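CDP-glucose 4,6-dehydratase (Salmonella enterica subsp. enterica serovar Typhi, PDB 1WVG) catalyses the NAD+-dependent dehydration of CDP-D-glucose to CDP-4-dehydro-6-deoxy-D-glucose, a step toward CDP-3,6-dideoxy-D-mannose and the lipopolysaccharide O-antigen. Local coordinates at residues A[12-17]-A[83-88]; A[35-40]-A[58-63]; A[230-235]-A[320-325]. All coordinates share one frame; numbering follows the deposited sequence.

Interaction 1. Residues A[12-17]-A[83-88]; sequences VFVTGH and IVFHMA. With APR (adenosine-5-diphosphoribose), chain C.
Val12 to Thr15 pair in register with Ile83 to His86 as adjacent parallel strands of the Rossmann-fold sheet, their axes 4.7 Å apart and 10° from parallel. Three firm backbone hydrogen bonds join them: Phe13 N to Ile83 O, Phe85 N to Phe13 O, and Thr15 N to Phe85 O. On the sheet face carrying Val12, Val14 and Phe85, the valines meet the aromatic ring unequally: Val12 CG1 reaches its edge, 3.6 Å from Phe85 CD1, whereas Val14 packs more obliquely. Val14 CG1 instead meets the methyl end of Met87, whose chain bends at its last torsion (CE to CG1 3.6 Å). Leu29 of helix 20-31 touches Val12 and Phe85, and Leu25 touches Met87.

On the other face, with Phe13, Val84 and His86, Thr15 OG1 sits between its own backbone N and carbonyl carbon (chi1 75°), which aims it at the end of strand 83-86. There it accepts a bond from Ala88 N (3.1 Å, 160°) and a weak one from Met87 N, which probably steadies the loop where Met87 and Ala88 border APR. His86 NE2 bonds Thr111 OG1. The other ring nitrogen, His86 ND1, lies 2.8 Å from Thr15 OG1 in a hydrogen bond of undecided direction.

Interaction 2. Residues A[35-40]-A[58-63]; sequences IVKGYA and LMESHI. With APR (adenosine-5-diphosphoribose), chain C.
Gly38 and its neighbours in strand 35-40 run alongside strand 60-63 as the parallel pair of a beta-alpha-beta unit that also contains helix 49-52, on the adenosine side of the Rossmann fold. The evidence is an axis separation of 4.7 Å, an angle of 15°, and four alternating backbone hydrogen bonds: Glu60 N to Val36 O, Gly38 N to Glu60 O, His62 N to Gly38 O, and Ala40 N to His62 O.

Apolar contact concentrates on Met59. Its CG lies between the backbone N and carbonyl carbon (chi1 80°), and the bent chain brings CE over the strand, 3.7 Å from Val36 CG1. The same methyl lies against the Gly38 backbone, with Met59 CE 3.2 Å from Gly38 N.

Charge acts on the face bearing Lys37, Tyr39, Glu60 and His62. Lys37 is fully extended, and its aliphatic part passes the Glu60 carboxylate, with CE 3.5 Å from OE2. The Lys37 amine is held chiefly by a salt bridge to Glu78, with a hydrogen bond to the Ser75 carbonyl; its salt bridge from NZ to Glu60 OE2 is long, at 3.7 Å.

Aromatic contact follows on the same face. The Tyr39 and His62 side chains lie side by side and point the same way. Their near-parallel planes, 11° apart, and centroids separated by 5.2 Å place the rings offset with little overlap, and the contact is made by Tyr39 CD1 and His62 CD2 at 3.5 Å. Tyr39 OH bonds the Asp65 carbonyl, which anchors the far end of that ring. At the strand's C-terminal end Ala40 borders the adenine of APR, with Ala40 CA 3.3 Å from APR N3.

Interaction 3. Residues A[230-235]-A[320-325]; sequences RPWQHV and WGLTET. With CXY (cytidine-5'-diphospho-beta-D-xylose), chain D.
His234 and Trp320 form an edge-to-face, T-shaped aromatic pair, with ring planes at 82° and centroids 5.0 Å apart, where strand 232-234 of the Rossmann-fold parallel sheet of this short-chain dehydrogenase/reductase meets helix 322-337. Trp320 supplies the edge: CZ3 lies over the centre of the imidazole, 3.7 Å from His234 CD2. With CG anti to the backbone N (chi1 -164°), His234 directs its ring toward this partner. Both imidazole nitrogens are engaged, ND1 capping Leu236 N at the start of helix 236-251 and NE2 bonding Glu349.

The apolar side-chain contact is Leu322 CD1 on Trp232 CB, at 4.0 Å. Thr325 CG2 adds methyl packing on the His234 backbone.

Polar contact across the segments runs through one water. It accepts from His234 N (2.9 Å), donates to Trp320 O, and is hydrogen-bonded to Thr325 OG1 at 2.6 Å.

Ligand contacts belong to the other end of 230-235. Arg230 NE donates to CXY O1B (3.0 Å, 164°), while the Trp232 ring edge borders CXY C5D. The buried strand end is therefore tied to the helix by rings, methyl groups and a bridging water, whereas the guanidinium serves the diphosphate, where it probably helps offset the negative charge.

Interactions 1 and 2 are continuous: strands 11-15 and 35-40 are neighbours in one sheet, and residues 35-63 of interaction 2 lie in sequence between the two segments of interaction 1. Their centres are 9 Å apart, and probable hydrogen bonds link Val12 N to Ile35 O (2.6 Å) and Gly16 N to Tyr39 O (2.7 Å). Both border APR at the C-terminal ends of their strands. Interaction 3 involves the same sheet through strand 232-234, but across the chain's centre, with its centre about 24 Å from that of interaction 1 and 28 Å from that of interaction 2. It borders CXY instead, so together they supply part of the APR and CXY pockets; the Met87 side chain is about 10 Å from CXY.

Interaction 1. Residues A[12-17]-A[83-88]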
# COMPACT_ATOMS: atom_id res chain seq x y z
N VAL A 12 38.60 9.17 -9.20
CA VAL A 12 37.52 8.60 -8.40
C VAL A 12 37.79 8.75 -6.94
O VAL A 12 38.83 8.30 -6.48
CB VAL A 12 37.38 7.09 -8.67
CG1 VAL A 12 36.17 6.49 -7.97
CG2 VAL A 12 37.37 6.78 -10.16
N PHE A 13 36.86 9.39 -6.25
CA PHE A 13 36.96 9.59 -4.83
C PHE A 13 36.05 8.57 -4.13
O PHE A 13 34.85 8.47 -4.43
CB PHE A 13 36.56 11.05 -4.52
CG PHE A 13 36.81 11.50 -3.12
CD1 PHE A 13 37.93 12.27 -2.81
CD2 PHE A 13 35.89 11.25 -2.09
CE1 PHE A 13 38.14 12.70 -1.50
CE2 PHE A 13 36.09 11.68 -0.78
CZ PHE A 13 37.23 12.43 -0.48
N VAL A 14 36.64 7.80 -3.21
CA VAL A 14 35.92 6.77 -2.49
C VAL A 14 36.02 6.95 -0.98
O VAL A 14 37.11 6.92 -0.38
CB VAL A 14 36.48 5.39 -2.89
CG1 VAL A 14 35.80 4.25 -2.12
CG2 VAL A 14 36.44 5.14 -4.38
N THR A 15 34.87 7.14 -0.35
CA THR A 15 34.89 7.28 1.09
C THR A 15 34.84 5.86 1.63
O THR A 15 34.29 5.00 0.95
CB THR A 15 33.76 8.17 1.67
OG1 THR A 15 32.50 7.51 1.66
CG2 THR A 15 33.69 9.54 0.98
N GLY A 16 35.41 5.58 2.81
CA GLY A 16 35.40 4.22 3.35
C GLY A 16 36.15 3.19 2.50
O GLY A 16 35.77 2.00 2.39
N HIS A 17 37.28 3.62 1.91
CA HIS A 17 38.10 2.74 1.05
C HIS A 17 38.93 1.74 1.84
O HIS A 17 39.42 0.74 1.30
CB HIS A 17 39.03 3.59 0.14
CG HIS A 17 40.01 4.34 0.98
ND1 HIS A 17 39.59 5.27 1.93
CD2 HIS A 17 41.38 4.24 1.06
CE1 HIS A 17 40.69 5.73 2.53
NE2 HIS A 17 41.78 5.13 2.03
N ILE A 83 33.95 11.22 -10.26
CA ILE A 83 33.15 10.11 -9.75
C ILE A 83 33.35 9.92 -8.27
O ILE A 83 34.44 10.16 -7.76
CB ILE A 83 33.51 8.85 -10.49
CG1 ILE A 83 33.18 9.01 -11.98
CG2 ILE A 83 32.77 7.66 -9.87
CD1 ILE A 83 33.43 7.73 -12.80
N VAL A 84 32.29 9.51 -7.57
CA VAL A 84 32.33 9.37 -6.14
C VAL A 84 31.56 8.20 -5.67
O VAL A 84 30.41 8.06 -6.06
CB VAL A 84 31.66 10.56 -5.46
CG1 VAL A 84 31.45 10.23 -3.99
CG2 VAL A 84 32.52 11.81 -5.56
N PHE A 85 32.18 7.42 -4.80
CA PHE A 85 31.51 6.29 -4.19
C PHE A 85 31.49 6.55 -2.70
O PHE A 85 32.53 6.63 -2.08
CB PHE A 85 32.25 4.97 -4.44
CG PHE A 85 32.16 4.52 -5.89
CD1 PHE A 85 33.17 4.84 -6.80
CD2 PHE A 85 31.06 3.78 -6.34
CE1 PHE A 85 33.07 4.41 -8.12
CE2 PHE A 85 30.95 3.36 -7.67
CZ PHE A 85 31.97 3.67 -8.56
N HIS A 86 30.31 6.74 -2.13
CA HIS A 86 30.25 7.00 -0.70
C HIS A 86 29.96 5.72 0.07
O HIS A 86 28.82 5.30 0.09
CB HIS A 86 29.09 7.98 -0.42
CG HIS A 86 28.87 8.25 1.03
ND1 HIS A 86 29.93 8.58 1.89
CD2 HIS A 86 27.72 8.23 1.77
CE1 HIS A 86 29.40 8.77 3.10
NE2 HIS A 86 28.08 8.56 3.07
N MET A 87 30.99 5.09 0.68
CA MET A 87 30.87 3.84 1.44
C MET A 87 31.30 3.88 2.90
O MET A 87 31.27 2.85 3.56
CB MET A 87 31.69 2.72 0.81
CG MET A 87 31.24 2.41 -0.60
SD MET A 87 31.92 0.86 -1.25
CE MET A 87 33.38 1.52 -2.10
N ALA A 88 31.72 5.03 3.41
CA ALA A 88 32.15 5.06 4.79
C ALA A 88 30.95 4.91 5.70
O ALA A 88 29.96 5.60 5.50
CB ALA A 88 32.85 6.38 5.10
N1 APR C . 34.76 8.49 8.83
C2 APR C . 35.33 7.92 7.75
N3 APR C . 35.34 6.67 7.39
C4 APR C . 34.64 5.90 8.25
C5 APR C . 33.98 6.31 9.37
C6 APR C . 34.06 7.70 9.69
N6 APR C . 33.46 8.32 10.71
N7 APR C . 33.35 5.23 9.98
C8 APR C . 33.66 4.19 9.22
N9 APR C . 34.44 4.55 8.16
C1' APR C . 35.00 3.71 7.12
C2' APR C . 35.96 2.70 7.68
O2' APR C . 37.20 3.34 8.02
C3' APR C . 36.07 1.77 6.48
O3' APR C . 36.90 2.20 5.39
O4' APR C . 33.99 2.92 6.57
C4' APR C . 34.57 1.73 6.06
C5' APR C . 33.77 0.62 6.68
O5' APR C . 34.25 -0.63 6.11
PA APR C . 33.89 -2.07 6.79
O1A APR C . 33.69 -1.98 8.29
O2A APR C . 34.83 -3.12 6.17
O3A APR C . 32.45 -2.32 6.20
PB APR C . 32.07 -2.79 4.70
O1B APR C . 31.57 -4.21 4.82
O2B APR C . 33.16 -2.45 3.69
O5D APR C . 30.91 -1.74 4.38
C5D APR C . 31.13 -0.80 3.32
O4D APR C . 28.80 -0.93 2.46
O1D APR C . 27.30 -2.47 3.38
C1D APR C . 27.71 -1.07 3.32
O2D APR C . 27.21 -0.07 5.50
C2D APR C . 28.23 -0.66 4.68
O3D APR C . 28.39 1.64 4.10
C3D APR C . 29.18 0.47 4.33
C4D APR C . 29.82 -0.07 3.08

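Interaction 2. Residues A[35-40]-A[58-63]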
# COMPACT_ATOMS: atom_id res chain seq x y z
N ILE A 35 42.04 6.64 -11.25
CA ILE A 35 42.80 7.36 -10.23
C ILE A 35 41.94 7.57 -8.99
O ILE A 35 41.09 8.46 -8.93
CB ILE A 35 43.40 8.67 -10.71
CG1 ILE A 35 44.26 8.48 -11.97
CG2 ILE A 35 44.24 9.24 -9.59
CD1 ILE A 35 44.56 9.83 -12.60
N VAL A 36 42.17 6.71 -8.00
CA VAL A 36 41.41 6.70 -6.76
C VAL A 36 42.05 7.35 -5.56
O VAL A 36 43.24 7.14 -5.29
CB VAL A 36 41.13 5.25 -6.39
CG1 VAL A 36 40.14 5.13 -5.22
CG2 VAL A 36 40.66 4.49 -7.63
N LYS A 37 41.22 8.13 -4.84
CA LYS A 37 41.59 8.82 -3.62
C LYS A 37 40.59 8.33 -2.58
O LYS A 37 39.40 8.42 -2.80
CB LYS A 37 41.64 10.33 -3.76
CG LYS A 37 41.82 11.07 -2.43
CD LYS A 37 42.16 12.56 -2.58
CE LYS A 37 42.35 13.25 -1.22
NZ LYS A 37 42.56 14.71 -1.25
N GLY A 38 41.06 7.75 -1.49
CA GLY A 38 40.16 7.23 -0.49
C GLY A 38 40.11 8.18 0.69
O GLY A 38 41.03 8.96 0.92
N TYR A 39 39.05 8.10 1.47
CA TYR A 39 38.91 8.94 2.65
C TYR A 39 38.11 8.11 3.61
O TYR A 39 36.96 7.79 3.35
CB TYR A 39 38.21 10.29 2.33
CG TYR A 39 37.95 11.23 3.51
CD1 TYR A 39 38.55 12.50 3.56
CD2 TYR A 39 37.07 10.92 4.55
CE1 TYR A 39 38.30 13.39 4.61
CE2 TYR A 39 36.78 11.81 5.58
CZ TYR A 39 37.41 13.05 5.64
OH TYR A 39 37.15 13.94 6.67
N ALA A 40 38.78 7.73 4.70
CA ALA A 40 38.19 6.89 5.73
C ALA A 40 39.03 6.94 7.00
O ALA A 40 39.99 7.69 7.14
CB ALA A 40 38.22 5.45 5.20
N LEU A 58 49.03 1.86 -3.71
CA LEU A 58 48.53 1.89 -5.07
C LEU A 58 47.49 2.96 -5.25
O LEU A 58 46.88 3.08 -6.32
CB LEU A 58 47.96 0.53 -5.45
CG LEU A 58 48.80 -0.59 -4.86
CD1 LEU A 58 47.98 -1.88 -4.78
CD2 LEU A 58 50.02 -0.77 -5.74
N MET A 59 47.34 3.77 -4.21
CA MET A 59 46.38 4.82 -4.31
C MET A 59 46.66 5.90 -3.33
O MET A 59 47.48 5.71 -2.44
CB MET A 59 44.97 4.22 -4.03
CG MET A 59 44.67 4.02 -2.56
SD MET A 59 43.04 3.25 -2.34
CE MET A 59 41.94 4.68 -2.03
N GLU A 60 45.95 7.00 -3.49
CA GLU A 60 46.11 8.10 -2.59
C GLU A 60 45.14 7.83 -1.45
O GLU A 60 43.93 8.07 -1.54
CB GLU A 60 45.85 9.46 -3.30
CG GLU A 60 46.10 10.70 -2.41
CD GLU A 60 45.69 12.02 -3.06
OE1 GLU A 60 45.38 12.16 -4.24
OE2 GLU A 60 45.69 13.01 -2.20
N SER A 61 45.66 7.31 -0.37
CA SER A 61 44.82 7.02 0.78
C SER A 61 44.87 8.10 1.86
O SER A 61 45.89 8.37 2.48
CB SER A 61 45.16 5.64 1.32
OG SER A 61 44.49 5.45 2.55
N HIS A 62 43.73 8.75 2.10
CA HIS A 62 43.68 9.80 3.10
C HIS A 62 42.87 9.38 4.32
O HIS A 62 41.71 8.94 4.19
CB HIS A 62 43.17 11.14 2.51
CG HIS A 62 42.90 12.20 3.54
ND1 HIS A 62 43.68 13.35 3.63
CD2 HIS A 62 41.95 12.27 4.52
CE1 HIS A 62 43.20 14.07 4.64
NE2 HIS A 62 42.16 13.46 5.20
N ILE A 63 43.50 9.52 5.51
CA ILE A 63 42.89 9.16 6.78
C ILE A 63 42.11 10.31 7.35
O ILE A 63 42.69 11.33 7.68
CB ILE A 63 43.91 8.68 7.80
CG1 ILE A 63 44.36 7.31 7.37
CG2 ILE A 63 43.21 8.54 9.14
CD1 ILE A 63 43.23 6.51 6.71
N1 APR C . 34.76 8.49 8.83
C2 APR C . 35.33 7.92 7.75
N3 APR C . 35.34 6.67 7.39
C4 APR C . 34.64 5.90 8.25
C5 APR C . 33.98 6.31 9.37
C6 APR C . 34.06 7.70 9.69
N6 APR C . 33.46 8.32 10.71
N7 APR C . 33.35 5.23 9.98
C8 APR C . 33.66 4.19 9.22
N9 APR C . 34.44 4.55 8.16
C1' APR C . 35.00 3.71 7.12
C2' APR C . 35.96 2.70 7.68
O2' APR C . 37.20 3.34 8.02
C3' APR C . 36.07 1.77 6.48
O3' APR C . 36.90 2.20 5.39
O4' APR C . 33.99 2.92 6.57
C4' APR C . 34.57 1.73 6.06
C5' APR C . 33.77 0.62 6.68
O5' APR C . 34.25 -0.63 6.11
PA APR C . 33.89 -2.07 6.79
O1A APR C . 33.69 -1.98 8.29
O2A APR C . 34.83 -3.12 6.17
O3A APR C . 32.45 -2.32 6.20
PB APR C . 32.07 -2.79 4.70
O1B APR C . 31.57 -4.21 4.82
O2B APR C . 33.16 -2.45 3.69
O5D APR C . 30.91 -1.74 4.38
C5D APR C . 31.13 -0.80 3.32
O4D APR C . 28.80 -0.93 2.46
O1D APR C . 27.30 -2.47 3.38
C1D APR C . 27.71 -1.07 3.32
O2D APR C . 27.21 -0.07 5.50
C2D APR C . 28.23 -0.66 4.68
O3D APR C . 28.39 1.64 4.10
C3D APR C . 29.18 0.47 4.33
C4D APR C . 29.82 -0.07 3.08

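Interaction 3. Residues A[230-235]-A[320-325]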
# COMPACT_ATOMS: atom_id res chain seq x y z
N ARG A 230 19.29 -14.23 4.41
CA ARG A 230 19.91 -12.99 3.95
C ARG A 230 20.16 -13.12 2.47
O ARG A 230 20.23 -14.24 1.96
CB ARG A 230 21.29 -12.81 4.61
CG ARG A 230 21.23 -12.45 6.09
CD ARG A 230 20.40 -11.19 6.32
NE ARG A 230 20.41 -10.73 7.68
CZ ARG A 230 19.47 -11.03 8.54
NH1 ARG A 230 18.43 -11.80 8.23
NH2 ARG A 230 19.58 -10.54 9.77
N PRO A 231 20.36 -12.00 1.78
CA PRO A 231 20.62 -12.07 0.36
C PRO A 231 22.10 -12.28 0.11
O PRO A 231 22.77 -11.41 -0.42
CB PRO A 231 20.19 -10.70 -0.24
CG PRO A 231 19.69 -9.84 0.91
CD PRO A 231 19.91 -10.64 2.20
N TRP A 232 22.61 -13.45 0.49
CA TRP A 232 24.04 -13.75 0.34
C TRP A 232 24.67 -13.57 -1.03
O TRP A 232 24.20 -14.15 -2.02
CB TRP A 232 24.37 -15.15 0.84
CG TRP A 232 23.54 -15.57 2.03
CD1 TRP A 232 22.45 -16.39 2.03
CD2 TRP A 232 23.76 -15.21 3.40
NE1 TRP A 232 21.97 -16.57 3.30
CE2 TRP A 232 22.76 -15.87 4.17
CE3 TRP A 232 24.71 -14.40 4.04
CZ2 TRP A 232 22.67 -15.74 5.57
CZ3 TRP A 232 24.59 -14.27 5.43
CH2 TRP A 232 23.60 -14.93 6.19
N GLN A 233 25.80 -12.86 -1.08
CA GLN A 233 26.44 -12.73 -2.37
C GLN A 233 27.90 -12.35 -2.32
O GLN A 233 28.35 -11.54 -1.52
CB GLN A 233 25.69 -11.66 -3.20
CG GLN A 233 25.91 -10.26 -2.61
CD GLN A 233 25.13 -9.13 -3.28
OE1 GLN A 233 24.93 -8.07 -2.67
NE2 GLN A 233 24.72 -9.32 -4.53
N HIS A 234 28.65 -12.91 -3.24
CA HIS A 234 30.05 -12.56 -3.35
C HIS A 234 30.18 -11.05 -3.40
O HIS A 234 29.47 -10.35 -4.15
CB HIS A 234 30.69 -13.14 -4.64
CG HIS A 234 32.20 -13.12 -4.55
ND1 HIS A 234 32.91 -11.96 -4.72
CD2 HIS A 234 33.08 -14.11 -4.24
CE1 HIS A 234 34.19 -12.24 -4.53
NE2 HIS A 234 34.33 -13.53 -4.24
N VAL A 235 31.12 -10.55 -2.64
CA VAL A 235 31.38 -9.14 -2.55
C VAL A 235 31.51 -8.47 -3.91
O VAL A 235 31.17 -7.32 -4.08
CB VAL A 235 32.62 -8.89 -1.63
CG1 VAL A 235 33.88 -9.54 -2.17
CG2 VAL A 235 32.84 -7.40 -1.34
N TRP A 320 28.15 -15.22 -9.98
CA TRP A 320 28.37 -16.46 -9.27
C TRP A 320 27.27 -16.92 -8.37
O TRP A 320 26.54 -16.12 -7.80
CB TRP A 320 29.61 -16.37 -8.42
CG TRP A 320 30.80 -16.22 -9.30
CD1 TRP A 320 30.93 -16.70 -10.56
CD2 TRP A 320 32.02 -15.57 -8.98
NE1 TRP A 320 32.17 -16.40 -11.06
CE2 TRP A 320 32.86 -15.70 -10.11
CE3 TRP A 320 32.46 -14.90 -7.85
CZ2 TRP A 320 34.14 -15.16 -10.13
CZ3 TRP A 320 33.73 -14.37 -7.86
CH2 TRP A 320 34.55 -14.50 -8.99
N GLY A 321 27.22 -18.22 -8.22
CA GLY A 321 26.27 -18.88 -7.32
C GLY A 321 26.84 -18.97 -5.89
O GLY A 321 28.06 -18.88 -5.62
N LEU A 322 25.91 -19.13 -4.95
CA LEU A 322 26.22 -19.24 -3.54
C LEU A 322 27.27 -20.32 -3.29
O LEU A 322 28.28 -20.20 -2.59
CB LEU A 322 24.91 -19.51 -2.76
CG LEU A 322 25.17 -19.60 -1.26
CD1 LEU A 322 26.03 -18.41 -0.86
CD2 LEU A 322 23.88 -19.55 -0.47
N THR A 323 27.04 -21.45 -3.89
CA THR A 323 28.01 -22.48 -3.65
C THR A 323 29.40 -22.15 -4.19
O THR A 323 30.43 -22.38 -3.54
CB THR A 323 27.47 -23.80 -4.18
OG1 THR A 323 26.18 -23.96 -3.62
CG2 THR A 323 28.38 -24.95 -3.75
N GLU A 324 29.41 -21.61 -5.39
CA GLU A 324 30.66 -21.26 -6.03
C GLU A 324 31.32 -20.21 -5.17
O GLU A 324 32.51 -20.26 -4.82
CB GLU A 324 30.36 -20.73 -7.44
CG GLU A 324 31.19 -19.50 -7.79
CD GLU A 324 32.47 -19.87 -8.48
OE1 GLU A 324 33.44 -20.33 -7.88
OE2 GLU A 324 32.44 -19.63 -9.77
N THR A 325 30.49 -19.26 -4.80
CA THR A 325 30.92 -18.21 -3.95
C THR A 325 31.57 -18.81 -2.67
O THR A 325 32.74 -18.56 -2.40
CB THR A 325 29.72 -17.27 -3.76
OG1 THR A 325 29.58 -16.51 -4.96
CG2 THR A 325 29.90 -16.37 -2.53
O1B CXY D . 22.89 -9.16 8.08
PB CXY D . 24.00 -8.51 8.90
O2B CXY D . 23.61 -8.20 10.32
O1' CXY D . 24.51 -7.15 8.15
O3A CXY D . 25.05 -9.63 8.72
PA CXY D . 25.68 -10.72 9.77
O1A CXY D . 26.71 -11.46 8.98
O2A CXY D . 26.21 -10.05 10.98
O5D CXY D . 24.40 -11.58 10.15
C5D CXY D . 23.91 -12.52 9.18
C4D CXY D . 22.95 -13.47 9.87
O4D CXY D . 23.74 -14.54 10.45
C3D CXY D . 22.06 -12.90 10.98
O3D CXY D . 20.72 -13.50 11.09
C2D CXY D . 22.96 -13.25 12.18
O2D CXY D . 22.15 -13.28 13.36
C1D CXY D . 23.40 -14.65 11.80
N1 CXY D . 24.58 -15.12 12.53
C6 CXY D . 25.78 -14.44 12.43
C5 CXY D . 26.87 -14.83 13.04
C4 CXY D . 26.87 -15.97 13.88
N3 CXY D . 25.63 -16.63 13.94
C2 CXY D . 24.46 -16.25 13.31
N4 CXY D . 27.83 -16.39 14.53
O2 CXY D . 23.39 -16.87 13.42
C1' CXY D . 25.50 -7.38 7.16
C2' CXY D . 26.48 -6.24 7.27
C3' CXY D . 25.69 -4.97 6.98
C4' CXY D . 25.08 -5.04 5.58
C5' CXY D . 24.21 -6.28 5.46
O2' CXY D . 27.04 -6.14 8.60
O3' CXY D . 26.59 -3.84 6.99
O4' CXY D . 24.32 -3.85 5.32
O5' CXY D . 24.95 -7.45 5.81
O HOH W 1 27.70 -14.74 -5.28